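Local coordinates for FOKI restriction endonuclease (Planomicrobium okeanokoites, PDB 2FOK), which recognises a specific DNA sequence and, as a type IIS restriction endonuclease, cleaves the DNA by metal-ion-dependent hydrolysis, at residues 320-325 / 362-367. Sequence-based numbering, arbitrary orientation.
Sequences AGSLKI and GRFYQL
Leu323 and Tyr365 form an antiparallel hydrogen-bonded pair that fixes a short edge strand to the beta hairpin 358-367, giving the three-stranded sheet, in strand order 1-3-2, of a winged-helix module; this is consistent with the D3 domain's place among helix-turn-helix families. Leu323 N donates a hydrogen bond to Tyr365 O at 2.8 Å, and Tyr365 N answers to Leu323 O at an equal distance with an N-H...O angle of 174°. Both donors lie in the plane of the carbonyl they approach. The same Leu323 O also borders the phenol ring in its plane, at the edge. With CG turned anti to its carbonyl carbon (chi1 -64°), Tyr365 runs alongside Ile325, whose CD1 meets ring atom CE1 obliquely. Helix 341-352 adds to this packing, Ile344 touching Ile325 and Ile348 touching Tyr365.

The other face of the sheet carries Lys324 and Phe364, whose side chains extend in a common direction, one next to the other. Methylenes do the touching here: Lys324 CG comes obliquely to within 3.3 Å of Phe364 CE1. Lys324 CD touches both the Phe364 ring and, obliquely, Arg363 NH2 at 3.7 Å, while Lys324 NZ and Arg363 NH2 are not in contact. At its opposite end the pairing gives way to side-chain and water contacts. Gln366 stretches along the backbone of Gly321 and Ser322, bringing its NE2 to 3.4 Å from Ser322 CB. A water bridges the two segments: it lies 2.6 Å from Gly321 O, well placed to donate to it, and accepts from Leu367 N.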
loop_
_atom_site.group_PDB
_atom_site.type_symbol
_atom_site.label_atom_id
_atom_site.label_comp_id
_atom_site.label_asym_id
_atom_site.label_seq_id
_atom_site.Cartn_x
_atom_site.Cartn_y
_atom_site.Cartn_z
ATOM N N ALA A 320 4.049 -25.830 14.212
ATOM C CA ALA A 320 4.740 -25.731 15.494
ATOM C C ALA A 320 3.879 -25.152 16.611
ATOM O O ALA A 320 2.738 -24.732 16.383
ATOM C CB ALA A 320 5.999 -24.891 15.329
ATOM N N GLY A 321 4.438 -25.143 17.821
ATOM C CA GLY A 321 3.748 -24.595 18.980
ATOM C C GLY A 321 4.290 -23.207 19.303
ATOM O O GLY A 321 4.357 -22.354 18.415
ATOM N N SER A 322 4.662 -22.971 20.562
ATOM C CA SER A 322 5.229 -21.683 20.973
ATOM C C SER A 322 6.698 -21.714 20.533
ATOM O O SER A 322 7.412 -22.690 20.792
ATOM C CB SER A 322 5.127 -21.512 22.495
ATOM O OG SER A 322 5.368 -20.166 22.896
ATOM N N LEU A 323 7.151 -20.650 19.877
ATOM C CA LEU A 323 8.518 -20.604 19.359
ATOM C C LEU A 323 9.252 -19.292 19.646
ATOM O O LEU A 323 8.633 -18.246 19.841
ATOM C CB LEU A 323 8.479 -20.825 17.836
ATOM C CG LEU A 323 9.113 -22.013 17.107
ATOM C CD1 LEU A 323 8.889 -23.304 17.857
ATOM C CD2 LEU A 323 8.502 -22.111 15.721
ATOM N N LYS A 324 10.583 -19.360 19.662
ATOM C CA LYS A 324 11.414 -18.179 19.868
ATOM C C LYS A 324 11.949 -17.777 18.486
ATOM O O LYS A 324 12.326 -18.638 17.688
ATOM C CB LYS A 324 12.576 -18.494 20.809
ATOM C CG LYS A 324 12.354 -18.040 22.254
ATOM C CD LYS A 324 13.295 -18.755 23.240
ATOM C CE LYS A 324 13.651 -20.180 22.775
ATOM N NZ LYS A 324 14.808 -20.787 23.502
ATOM N N ILE A 325 11.976 -16.476 18.200
ATOM C CA ILE A 325 12.443 -15.994 16.903
ATOM C C ILE A 325 13.711 -16.694 16.449
ATOM O O ILE A 325 13.923 -16.883 15.254
ATOM C CB ILE A 325 12.695 -14.470 16.916
ATOM C CG1 ILE A 325 12.668 -13.929 15.483
ATOM C CG2 ILE A 325 14.032 -14.158 17.568
ATOM C CD1 ILE A 325 11.322 -13.386 15.057
ATOM N N GLY A 362 6.010 -12.033 25.449
ATOM C CA GLY A 362 7.398 -11.863 25.810
ATOM C C GLY A 362 8.267 -12.256 24.633
ATOM O O GLY A 362 8.195 -11.640 23.570
ATOM N N ARG A 363 9.074 -13.293 24.813
ATOM C CA ARG A 363 9.970 -13.760 23.760
ATOM C C ARG A 363 9.399 -14.903 22.923
ATOM O O ARG A 363 10.102 -15.450 22.082
ATOM C CB ARG A 363 11.295 -14.229 24.369
ATOM C CG ARG A 363 12.241 -13.109 24.763
ATOM C CD ARG A 363 13.137 -13.510 25.930
ATOM N NE ARG A 363 13.388 -14.948 25.977
ATOM C CZ ARG A 363 14.599 -15.494 25.930
ATOM N NH1 ARG A 363 15.674 -14.727 25.835
ATOM N NH2 ARG A 363 14.737 -16.809 25.978
ATOM N N PHE A 364 8.131 -15.252 23.133
ATOM C CA PHE A 364 7.542 -16.371 22.401
ATOM C C PHE A 364 6.370 -16.052 21.491
ATOM O O PHE A 364 5.466 -15.294 21.846
ATOM C CB PHE A 364 7.116 -17.459 23.384
ATOM C CG PHE A 364 8.254 -18.050 24.165
ATOM C CD1 PHE A 364 9.108 -18.984 23.578
ATOM C CD2 PHE A 364 8.480 -17.670 25.490
ATOM C CE1 PHE A 364 10.172 -19.529 24.297
ATOM C CE2 PHE A 364 9.538 -18.210 26.217
ATOM C CZ PHE A 364 10.388 -19.140 25.621
ATOM N N TYR A 365 6.394 -16.648 20.306
ATOM C CA TYR A 365 5.335 -16.463 19.329
ATOM C C TYR A 365 4.552 -17.769 19.222
ATOM O O TYR A 365 5.112 -18.860 19.353
ATOM C CB TYR A 365 5.917 -16.135 17.949
ATOM C CG TYR A 365 6.674 -14.828 17.849
ATOM C CD1 TYR A 365 7.965 -14.706 18.363
ATOM C CD2 TYR A 365 6.116 -13.722 17.207
ATOM C CE1 TYR A 365 8.686 -13.524 18.243
ATOM C CE2 TYR A 365 6.831 -12.526 17.079
ATOM C CZ TYR A 365 8.116 -12.438 17.601
ATOM O OH TYR A 365 8.833 -11.262 17.494
ATOM N N GLN A 366 3.254 -17.658 18.976
ATOM C CA GLN A 366 2.425 -18.837 18.809
ATOM C C GLN A 366 1.202 -18.527 17.970
ATOM O O GLN A 366 0.367 -17.722 18.369
ATOM C CB GLN A 366 1.983 -19.394 20.160
ATOM C CG GLN A 366 1.527 -20.842 20.072
ATOM C CD GLN A 366 1.087 -21.398 21.412
ATOM O OE1 GLN A 366 0.149 -22.190 21.490
ATOM N NE2 GLN A 366 1.763 -20.979 22.474
ATOM N N LEU A 367 1.103 -19.162 16.804
ATOM C CA LEU A 367 -0.051 -18.945 15.933
ATOM C C LEU A 367 -1.301 -19.585 16.547
ATOM O O LEU A 367 -1.272 -20.736 16.973
ATOM C CB LEU A 367 0.203 -19.546 14.553
ATOM C CG LEU A 367 -0.794 -19.133 13.464
ATOM C CD1 LEU A 367 -0.082 -18.306 12.408
ATOM C CD2 LEU A 367 -1.428 -20.370 12.849
HETATM O O HOH W 1 3.273 -21.396 16.219
#